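Local coordinates for protein gdp-l-fucose synthetase (Naegleria fowleri, PDB 6AQZ) that binds NADP and probably makes GDP-L-fucose as an NADP(H)-dependent oxidoreductase of the NAD-dependent epimerase/dehydratase family, at residues C116-T130 with E179-T191. Sequence-based numbering, arbitrary orientation.
Sequences CYDFGVKKTISCLST and EGKSCLFTSVIPT. With NAP (NADP nicotinamide-adenine-dinucleotide phosphate), chain G.
Cys116 CB, on the last turn of helix 98-118, packs against Phe185 CE2 at 3.7 Å. In Tyr117, CG lies anti to the backbone N (chi1 -169°), which carries the ring out toward 179-191. Lys181 NZ lies over the face of the Tyr117 ring, 4.8 Å from its centroid, in a cation-pi contact, and also bonds Tyr117 O. The Tyr117 hydroxyl bonds weakly to Glu179 OE2, the carboxylate standing nearly square to the ring. Tyr117 O also takes Gly120 N, from the opposite face of the carbonyl plane to Lys181 NZ, in the Schellman motif that ends the helix.

From Lys122 the chains pair as neighbouring parallel strands of the Rossmann-type sheet, with six backbone bonds alternating from Leu184 N to Lys122 O (2.8 Å) through to Leu128 N to Val188 O (2.8 Å). Thr124 CB sits beside the Phe185 ring on the face covered by helices 98-118 and 156-179. Ile125 CG2 meets Val188 CG1 on the face covered by helix 240-253, and back on the Thr124 face a water joins Ser126 OG to Thr186 O. Cys127 SG touches Pro190 CG at 3.5 Å, and the carbonyls beyond it approach the nicotinamide: Leu128 O lies near NAP C6N (3.1 Å), Thr191 O near C4N (3.1 Å).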
ATOM      1  N   CYS A 116      -8.246   5.821 -16.390  1.00 47.30           N
ATOM      2  CA  CYS A 116      -8.248   7.267 -16.538  1.00 53.00           C
ATOM      3  C   CYS A 116      -7.071   7.721 -17.374  1.00 53.28           C
ATOM      4  O   CYS A 116      -7.206   8.601 -18.232  1.00 55.11           O
ATOM      5  CB  CYS A 116      -8.226   7.946 -15.174  1.00 50.22           C
ATOM      6  SG  CYS A 116      -9.776   7.839 -14.354  1.00 44.93           S
ATOM      7  N   TYR A 117      -5.910   7.124 -17.138  1.00 54.98           N
ATOM      8  CA  TYR A 117      -4.721   7.504 -17.877  1.00 52.95           C
ATOM      9  C   TYR A 117      -4.793   7.021 -19.321  1.00 54.45           C
ATOM     10  O   TYR A 117      -4.586   7.802 -20.259  1.00 54.92           O
ATOM     11  CB  TYR A 117      -3.484   6.943 -17.184  1.00 47.97           C
ATOM     12  CG  TYR A 117      -2.250   7.532 -17.761  1.00 48.03           C
ATOM     13  CD1 TYR A 117      -1.860   8.814 -17.418  1.00 47.02           C
ATOM     14  CD2 TYR A 117      -1.505   6.840 -18.712  1.00 58.14           C
ATOM     15  CE1 TYR A 117      -0.719   9.390 -17.981  1.00 56.93           C
ATOM     16  CE2 TYR A 117      -0.363   7.399 -19.274  1.00 60.62           C
ATOM     17  CZ  TYR A 117       0.018   8.679 -18.907  1.00 60.31           C
ATOM     18  OH  TYR A 117       1.136   9.245 -19.463  1.00 63.87           O
ATOM     19  N   ASP A 118      -5.113   5.738 -19.523  1.00 52.91           N
ATOM     20  CA  ASP A 118      -5.080   5.178 -20.873  1.00 56.08           C
ATOM     21  C   ASP A 118      -6.073   5.864 -21.802  1.00 54.87           C
ATOM     22  O   ASP A 118      -5.818   5.978 -23.003  1.00 61.97           O
ATOM     23  CB  ASP A 118      -5.347   3.673 -20.846  1.00 58.01           C
ATOM     24  CG  ASP A 118      -4.206   2.877 -20.227  1.00 61.56           C
ATOM     25  OD1 ASP A 118      -3.134   3.453 -19.939  1.00 63.75           O
ATOM     26  OD2 ASP A 118      -4.383   1.656 -20.045  1.00 65.06           O
ATOM     27  N   PHE A 119      -7.217   6.286 -21.284  1.00 54.98           N
ATOM     28  CA  PHE A 119      -8.233   6.934 -22.100  1.00 51.79           C
ATOM     29  C   PHE A 119      -8.132   8.446 -22.080  1.00 54.86           C
ATOM     30  O   PHE A 119      -9.027   9.123 -22.597  1.00 62.94           O
ATOM     31  CB  PHE A 119      -9.622   6.503 -21.634  1.00 49.20           C
ATOM     32  CG  PHE A 119      -9.999   5.113 -22.064  1.00 55.51           C
ATOM     33  CD1 PHE A 119      -9.582   4.013 -21.346  1.00 51.38           C
ATOM     34  CD2 PHE A 119     -10.781   4.913 -23.191  1.00 61.68           C
ATOM     35  CE1 PHE A 119      -9.936   2.745 -21.740  1.00 54.83           C
ATOM     36  CE2 PHE A 119     -11.133   3.643 -23.589  1.00 62.20           C
ATOM     37  CZ  PHE A 119     -10.712   2.560 -22.859  1.00 59.04           C
ATOM     38  N   GLY A 120      -7.048   8.988 -21.537  1.00 55.33           N
ATOM     39  CA  GLY A 120      -6.772  10.412 -21.603  1.00 60.42           C
ATOM     40  C   GLY A 120      -7.733  11.337 -20.883  1.00 57.60           C
ATOM     41  O   GLY A 120      -8.015  12.434 -21.379  1.00 64.06           O
ATOM     42  N   VAL A 121      -8.245  10.926 -19.726  1.00 54.49           N
ATOM     43  CA  VAL A 121      -9.087  11.816 -18.933  1.00 49.68           C
ATOM     44  C   VAL A 121      -8.265  13.033 -18.533  1.00 49.99           C
ATOM     45  O   VAL A 121      -7.101  12.905 -18.132  1.00 49.44           O
ATOM     46  CB  VAL A 121      -9.628  11.067 -17.710  1.00 47.53           C
ATOM     47  CG1 VAL A 121     -10.405  12.004 -16.808  1.00 46.52           C
ATOM     48  CG2 VAL A 121     -10.491   9.877 -18.158  1.00 48.26           C
ATOM     49  N   LYS A 122      -8.845  14.225 -18.688  1.00 53.32           N
ATOM     50  CA  LYS A 122      -8.093  15.445 -18.403  1.00 55.96           C
ATOM     51  C   LYS A 122      -7.817  15.573 -16.912  1.00 50.28           C
ATOM     52  O   LYS A 122      -6.670  15.790 -16.503  1.00 46.72           O
ATOM     53  CB  LYS A 122      -8.835  16.686 -18.921  1.00 51.66           C
ATOM     54  CG  LYS A 122      -9.042  16.768 -20.434  1.00 53.28           C
ATOM     55  CD  LYS A 122      -9.815  18.045 -20.798  1.00 55.39           C
ATOM     56  CE  LYS A 122      -9.774  18.386 -22.285  1.00 66.37           C
ATOM     57  NZ  LYS A 122     -10.477  17.388 -23.138  1.00 72.86           N
ATOM     58  N   LYS A 123      -8.840  15.367 -16.083  1.00 42.44           N
ATOM     59  CA  LYS A 123      -8.695  15.485 -14.637  1.00 47.58           C
ATOM     60  C   LYS A 123      -9.528  14.401 -13.954  1.00 48.29           C
ATOM     61  O   LYS A 123     -10.661  14.133 -14.356  1.00 51.51           O
ATOM     62  CB  LYS A 123      -9.114  16.865 -14.133  1.00 42.50           C
ATOM     63  CG  LYS A 123      -8.699  17.133 -12.700  1.00 47.22           C
ATOM     64  CD  LYS A 123      -9.391  18.354 -12.108  1.00 46.21           C
ATOM     65  CE  LYS A 123      -8.717  19.636 -12.509  1.00 42.72           C
ATOM     66  NZ  LYS A 123      -9.221  20.806 -11.713  1.00 48.54           N
ATOM     67  N   THR A 124      -8.936  13.751 -12.956  1.00 44.50           N
ATOM     68  CA  THR A 124      -9.575  12.691 -12.187  1.00 45.57           C
ATOM     69  C   THR A 124      -9.506  13.071 -10.717  1.00 46.24           C
ATOM     70  O   THR A 124      -8.443  13.453 -10.225  1.00 38.63           O
ATOM     71  CB  THR A 124      -8.892  11.334 -12.453  1.00 41.74           C
ATOM     72  OG1 THR A 124      -9.151  10.950 -13.804  1.00 40.86           O
ATOM     73  CG2 THR A 124      -9.375  10.225 -11.493  1.00 37.96           C
ATOM     74  N   ILE A 125     -10.645  13.031 -10.033  1.00 39.97           N
ATOM     75  CA  ILE A 125     -10.689  13.345  -8.616  1.00 36.60           C
ATOM     76  C   ILE A 125     -11.166  12.107  -7.895  1.00 40.17           C
ATOM     77  O   ILE A 125     -12.286  11.641  -8.134  1.00 48.28           O
ATOM     78  CB  ILE A 125     -11.606  14.529  -8.305  1.00 36.38           C
ATOM     79  CG1 ILE A 125     -11.152  15.733  -9.088  1.00 36.29           C
ATOM     80  CG2 ILE A 125     -11.500  14.881  -6.835  1.00 36.59           C
ATOM     81  CD1 ILE A 125     -11.920  16.944  -8.732  1.00 45.00           C
ATOM     82  N   SER A 126     -10.328  11.582  -7.018  1.00 39.72           N
ATOM     83  CA  SER A 126     -10.646  10.405  -6.237  1.00 34.76           C
ATOM     84  C   SER A 126     -10.925  10.848  -4.812  1.00 36.48           C
ATOM     85  O   SER A 126     -10.700  12.001  -4.442  1.00 37.81           O
ATOM     86  CB  SER A 126      -9.494   9.403  -6.301  1.00 35.99           C
ATOM     87  OG  SER A 126      -9.330   8.945  -7.630  1.00 38.94           O
ATOM     88  N   CYS A 127     -11.365   9.912  -3.993  1.00 39.44           N
ATOM     89  CA  CYS A 127     -11.876  10.252  -2.679  1.00 40.67           C
ATOM     90  C   CYS A 127     -11.144   9.449  -1.610  1.00 43.56           C
ATOM     91  O   CYS A 127     -11.098   8.221  -1.686  1.00 52.33           O
ATOM     92  CB  CYS A 127     -13.390  10.003  -2.651  1.00 44.21           C
ATOM     93  SG  CYS A 127     -14.184  10.761  -1.306  1.00 63.78           S
ATOM     94  N   LEU A 128     -10.552  10.139  -0.635  1.00 38.85           N
ATOM     95  CA  LEU A 128      -9.956   9.533   0.548  1.00 35.23           C
ATOM     96  C   LEU A 128     -10.915   9.705   1.728  1.00 42.45           C
ATOM     97  O   LEU A 128     -12.118   9.902   1.543  1.00 52.40           O
ATOM     98  CB  LEU A 128      -8.583  10.143   0.864  1.00 32.54           C
ATOM     99  CG  LEU A 128      -7.601  10.317  -0.289  1.00 38.55           C
ATOM    100  CD1 LEU A 128      -6.236  10.824   0.199  1.00 33.82           C
ATOM    101  CD2 LEU A 128      -7.466   9.084  -1.116  1.00 28.12           C
ATOM    102  N   SER A 129     -10.390   9.649   2.947  1.00 44.49           N
ATOM    103  CA  SER A 129     -11.218   9.750   4.141  1.00 47.15           C
ATOM    104  C   SER A 129     -10.333  10.142   5.318  1.00 52.03           C
ATOM    105  O   SER A 129      -9.140   9.802   5.348  1.00 50.19           O
ATOM    106  CB  SER A 129     -11.940   8.424   4.414  1.00 52.21           C
ATOM    107  OG  SER A 129     -11.532   7.852   5.633  1.00 59.86           O
ATOM    108  N   THR A 130     -10.906  10.897   6.270  1.00 51.39           N
ATOM    109  CA  THR A 130     -10.090  11.331   7.401  1.00 56.79           C
ATOM    110  C   THR A 130      -9.745  10.198   8.363  1.00 58.93           C
ATOM    111  O   THR A 130      -8.938  10.416   9.271  1.00 65.15           O
ATOM    112  CB  THR A 130     -10.742  12.466   8.201  1.00 55.19           C
ATOM    113  OG1 THR A 130     -11.927  11.999   8.850  1.00 64.83           O
ATOM    114  CG2 THR A 130     -11.068  13.642   7.315  1.00 50.21           C
ATOM    115  N   GLU A 179       5.339  11.725 -20.335  1.00 68.96           N
ATOM    116  CA  GLU A 179       4.836  11.392 -21.655  1.00 73.84           C
ATOM    117  C   GLU A 179       4.207  12.582 -22.360  1.00 73.81           C
ATOM    118  O   GLU A 179       3.782  12.449 -23.511  1.00 74.16           O
ATOM    119  CB  GLU A 179       3.807  10.277 -21.534  1.00 70.41           C
ATOM    120  CG  GLU A 179       4.192   9.004 -22.211  1.00 74.77           C
ATOM    121  CD  GLU A 179       3.504   7.846 -21.567  1.00 83.55           C
ATOM    122  OE1 GLU A 179       4.119   7.252 -20.670  1.00 87.92           O
ATOM    123  OE2 GLU A 179       2.335   7.554 -21.911  1.00 86.56           O
ATOM    124  N   GLY A 180       4.203  13.752 -21.728  1.00 64.15           N
ATOM    125  CA  GLY A 180       3.568  14.904 -22.322  1.00 63.59           C
ATOM    126  C   GLY A 180       2.068  14.816 -22.423  1.00 70.80           C
ATOM    127  O   GLY A 180       1.465  15.573 -23.189  1.00 78.36           O
ATOM    128  N   LYS A 181       1.440  13.895 -21.692  1.00 67.72           N
ATOM    129  CA  LYS A 181      -0.014  13.846 -21.648  1.00 56.70           C
ATOM    130  C   LYS A 181      -0.534  14.888 -20.672  1.00 54.64           C
ATOM    131  O   LYS A 181       0.145  15.261 -19.708  1.00 53.79           O
ATOM    132  CB  LYS A 181      -0.519  12.463 -21.235  1.00 55.18           C
ATOM    133  CG  LYS A 181      -0.536  11.449 -22.364  1.00 62.46           C
ATOM    134  CD  LYS A 181      -1.159  10.112 -21.943  1.00 67.33           C
ATOM    135  CE  LYS A 181      -2.531   9.892 -22.583  1.00 74.04           C
ATOM    136  NZ  LYS A 181      -2.843   8.436 -22.808  1.00 76.35           N
ATOM    137  N   SER A 182      -1.752  15.369 -20.936  1.00 53.03           N
ATOM    138  CA  SER A 182      -2.411  16.366 -20.087  1.00 60.40           C
ATOM    139  C   SER A 182      -3.428  15.633 -19.216  1.00 63.22           C
ATOM    140  O   SER A 182      -4.629  15.584 -19.503  1.00 62.27           O
ATOM    141  CB  SER A 182      -3.059  17.460 -20.929  1.00 66.33           C
ATOM    142  OG  SER A 182      -2.069  18.277 -21.532  1.00 73.93           O
ATOM    143  N   CYS A 183      -2.912  15.006 -18.161  1.00 56.80           N
ATOM    144  CA  CYS A 183      -3.721  14.242 -17.219  1.00 53.56           C
ATOM    145  C   CYS A 183      -3.364  14.684 -15.816  1.00 55.96           C
ATOM    146  O   CYS A 183      -2.200  14.593 -15.415  1.00 61.61           O
ATOM    147  CB  CYS A 183      -3.481  12.741 -17.356  1.00 50.18           C
ATOM    148  SG  CYS A 183      -4.107  12.064 -18.864  1.00 63.45           S
ATOM    149  N   LEU A 184      -4.358  15.148 -15.069  1.00 50.87           N
ATOM    150  CA  LEU A 184      -4.164  15.520 -13.679  1.00 51.85           C
ATOM    151  C   LEU A 184      -4.962  14.564 -12.799  1.00 49.39           C
ATOM    152  O   LEU A 184      -6.132  14.263 -13.081  1.00 55.18           O
ATOM    153  CB  LEU A 184      -4.571  16.974 -13.428  1.00 52.27           C
ATOM    154  CG  LEU A 184      -4.358  17.450 -11.980  1.00 53.40           C
ATOM    155  CD1 LEU A 184      -2.911  17.216 -11.508  1.00 46.32           C
ATOM    156  CD2 LEU A 184      -4.762  18.910 -11.800  1.00 52.69           C
ATOM    157  N   PHE A 185      -4.314  14.085 -11.749  1.00 44.42           N
ATOM    158  CA  PHE A 185      -4.908  13.221 -10.734  1.00 42.98           C
ATOM    159  C   PHE A 185      -4.803  13.941  -9.405  1.00 41.75           C
ATOM    160  O   PHE A 185      -3.710  14.358  -9.010  1.00 51.37           O
ATOM    161  CB  PHE A 185      -4.189  11.859 -10.664  1.00 38.92           C
ATOM    162  CG  PHE A 185      -4.419  10.989 -11.867  1.00 39.36           C
ATOM    163  CD1 PHE A 185      -3.706  11.192 -13.028  1.00 38.23           C
ATOM    164  CD2 PHE A 185      -5.339   9.955 -11.825  1.00 38.20           C
ATOM    165  CE1 PHE A 185      -3.928  10.411 -14.129  1.00 41.41           C
ATOM    166  CE2 PHE A 185      -5.563   9.152 -12.929  1.00 40.00           C
ATOM    167  CZ  PHE A 185      -4.867   9.367 -14.074  1.00 45.49           C
ATOM    168  N   THR A 186      -5.924  14.107  -8.722  1.00 39.09           N
ATOM    169  CA  THR A 186      -5.884  14.644  -7.370  1.00 40.93           C
ATOM    170  C   THR A 186      -6.997  13.968  -6.562  1.00 42.29           C
ATOM    171  O   THR A 186      -7.614  12.999  -7.011  1.00 38.22           O
ATOM    172  CB  THR A 186      -5.972  16.169  -7.386  1.00 38.59           C
ATOM    173  OG1 THR A 186      -5.806  16.656  -6.053  1.00 39.75           O
ATOM    174  CG2 THR A 186      -7.307  16.638  -7.950  1.00 38.59           C
ATOM    175  N   SER A 187      -7.227  14.445  -5.340  1.00 37.80           N
ATOM    176  CA  SER A 187      -8.168  13.766  -4.472  1.00 37.43           C
ATOM    177  C   SER A 187      -8.681  14.735  -3.428  1.00 36.31           C
ATOM    178  O   SER A 187      -8.062  15.759  -3.153  1.00 39.13           O
ATOM    179  CB  SER A 187      -7.519  12.575  -3.783  1.00 38.75           C
ATOM    180  OG  SER A 187      -6.562  13.081  -2.888  1.00 37.48           O
ATOM    181  N   VAL A 188      -9.801  14.367  -2.823  1.00 42.05           N
ATOM    182  CA  VAL A 188     -10.401  15.112  -1.729  1.00 31.77           C
ATOM    183  C   VAL A 188     -10.497  14.197  -0.531  1.00 33.59           C
ATOM    184  O   VAL A 188     -10.568  12.970  -0.667  1.00 36.57           O
ATOM    185  CB  VAL A 188     -11.812  15.662  -2.069  1.00 32.07           C
ATOM    186  CG1 VAL A 188     -11.760  16.568  -3.248  1.00 32.34           C
ATOM    187  CG2 VAL A 188     -12.805  14.500  -2.283  1.00 36.42           C
ATOM    188  N   ILE A 189     -10.520  14.795   0.650  1.00 35.28           N
ATOM    189  CA  ILE A 189     -10.635  14.012   1.875  1.00 34.77           C
ATOM    190  C   ILE A 189     -11.859  14.519   2.622  1.00 36.96           C
ATOM    191  O   ILE A 189     -11.751  15.465   3.420  1.00 42.89           O
ATOM    192  CB  ILE A 189      -9.389  14.128   2.758  1.00 36.86           C
ATOM    193  CG1 ILE A 189      -8.103  14.025   1.937  1.00 32.46           C
ATOM    194  CG2 ILE A 189      -9.423  13.068   3.831  1.00 39.25           C
ATOM    195  CD1 ILE A 189      -6.909  14.033   2.812  1.00 36.43           C
ATOM    196  N   PRO A 190     -13.036  13.963   2.378  1.00 40.40           N
ATOM    197  CA  PRO A 190     -14.216  14.414   3.111  1.00 42.47           C
ATOM    198  C   PRO A 190     -14.201  13.847   4.520  1.00 45.30           C
ATOM    199  O   PRO A 190     -13.608  12.805   4.800  1.00 44.92           O
ATOM    200  CB  PRO A 190     -15.389  13.884   2.278  1.00 39.99           C
ATOM    201  CG  PRO A 190     -14.834  12.716   1.542  1.00 45.04           C
ATOM    202  CD  PRO A 190     -13.363  12.971   1.338  1.00 42.68           C
ATOM    203  N   THR A 191     -14.804  14.597   5.415  1.00 53.84           N
ATOM    204  CA  THR A 191     -15.030  14.184   6.789  1.00 56.16           C
ATOM    205  C   THR A 191     -16.327  13.363   6.843  1.00 53.62           C
ATOM    206  O   THR A 191     -16.737  12.769   5.841  1.00 50.89           O
ATOM    207  CB  THR A 191     -15.093  15.426   7.683  1.00 54.03           C
ATOM    208  OG1 THR A 191     -14.860  15.058   9.042  1.00 52.98           O
ATOM    209  CG2 THR A 191     -16.471  16.168   7.533  1.00 49.22           C
TER
HETATM  210  PA  NAP G 401     -21.756   4.562  -0.460  1.00 43.59           P
HETATM  211  O1A NAP G 401     -21.589   3.273   0.285  1.00 45.52           O
HETATM  212  O2A NAP G 401     -22.884   5.511  -0.148  1.00 46.25           O
HETATM  213  O5B NAP G 401     -21.801   4.304  -2.091  1.00 42.91           O
HETATM  214  C5B NAP G 401     -20.577   3.765  -2.452  1.00 44.44           C
HETATM  215  C4B NAP G 401     -20.609   3.602  -3.996  1.00 48.12           C
HETATM  216  O4B NAP G 401     -19.592   2.671  -4.445  1.00 47.41           O
HETATM  217  C3B NAP G 401     -22.022   3.103  -4.506  1.00 38.76           C
HETATM  218  O3B NAP G 401     -22.334   3.721  -5.725  1.00 38.01           O
HETATM  219  C2B NAP G 401     -21.724   1.636  -4.847  1.00 42.65           C
HETATM  220  O2B NAP G 401     -22.417   1.164  -5.885  1.00 43.89           O
HETATM  221  C1B NAP G 401     -20.245   1.835  -5.392  1.00 44.66           C
HETATM  222  N9A NAP G 401     -19.528   0.569  -5.491  1.00 38.77           N
HETATM  223  C8A NAP G 401     -19.079  -0.224  -4.456  1.00 40.46           C
HETATM  224  N7A NAP G 401     -18.439  -1.339  -4.878  1.00 42.81           N
HETATM  225  C5A NAP G 401     -18.496  -1.258  -6.260  1.00 34.38           C
HETATM  226  C6A NAP G 401     -18.018  -2.110  -7.251  1.00 40.82           C
HETATM  227  N6A NAP G 401     -17.336  -3.277  -6.905  1.00 44.83           N
HETATM  228  N1A NAP G 401     -18.168  -1.812  -8.565  1.00 43.61           N
HETATM  229  C2A NAP G 401     -18.832  -0.643  -8.807  1.00 47.70           C
HETATM  230  N3A NAP G 401     -19.359   0.270  -7.963  1.00 41.53           N
HETATM  231  C4A NAP G 401     -19.164  -0.069  -6.667  1.00 34.16           C
HETATM  232  O3  NAP G 401     -20.276   5.257  -0.123  1.00 46.07           O
HETATM  233  PN  NAP G 401     -20.324   6.845  -0.017  1.00 46.23           P
HETATM  234  O1N NAP G 401     -20.896   7.513  -1.208  1.00 45.12           O
HETATM  235  O2N NAP G 401     -20.558   7.341   1.392  1.00 46.93           O
HETATM  236  O5D NAP G 401     -18.638   7.290  -0.166  1.00 54.00           O
HETATM  237  C5D NAP G 401     -18.179   7.230  -1.457  1.00 44.12           C
HETATM  238  C4D NAP G 401     -16.759   7.739  -1.360  1.00 52.03           C
HETATM  239  O4D NAP G 401     -16.720   8.731  -0.320  1.00 45.40           O
HETATM  240  C3D NAP G 401     -15.833   6.529  -0.861  1.00 58.51           C
HETATM  241  O3D NAP G 401     -14.634   6.550  -1.556  1.00 51.91           O
HETATM  242  C2D NAP G 401     -15.641   6.835   0.641  1.00 57.91           C
HETATM  243  O2D NAP G 401     -14.406   6.486   1.134  1.00 58.93           O
HETATM  244  C1D NAP G 401     -15.714   8.390   0.626  1.00 49.92           C
HETATM  245  N1N NAP G 401     -16.020   8.906   1.991  1.00 55.58           N
HETATM  246  C2N NAP G 401     -17.289   8.794   2.564  1.00 48.01           C
HETATM  247  C3N NAP G 401     -17.519   9.253   3.845  1.00 51.45           C
HETATM  248  C7N NAP G 401     -18.883   9.114   4.449  1.00 47.96           C
HETATM  249  O7N NAP G 401     -19.132   9.423   5.627  1.00 42.82           O
HETATM  250  N7N NAP G 401     -19.926   8.607   3.666  1.00 40.82           N
HETATM  251  C4N NAP G 401     -16.456   9.871   4.671  1.00 56.85           C
HETATM  252  C5N NAP G 401     -15.131   9.933   3.982  1.00 58.35           C
HETATM  253  C6N NAP G 401     -14.961   9.483   2.737  1.00 59.32           C
HETATM  254  P2B NAP G 401     -24.054   0.377  -5.505  1.00 50.14           P
HETATM  255  O1X NAP G 401     -24.809   1.589  -5.055  1.00 51.94           O
HETATM  256  O2X NAP G 401     -24.397  -0.177  -6.890  1.00 55.56           O
HETATM  257  O3X NAP G 401     -23.631  -0.604  -4.452  1.00 51.97           O
HETATM  258  O   HOH W   1      -7.262  10.540  -8.406  1.00 41.43           O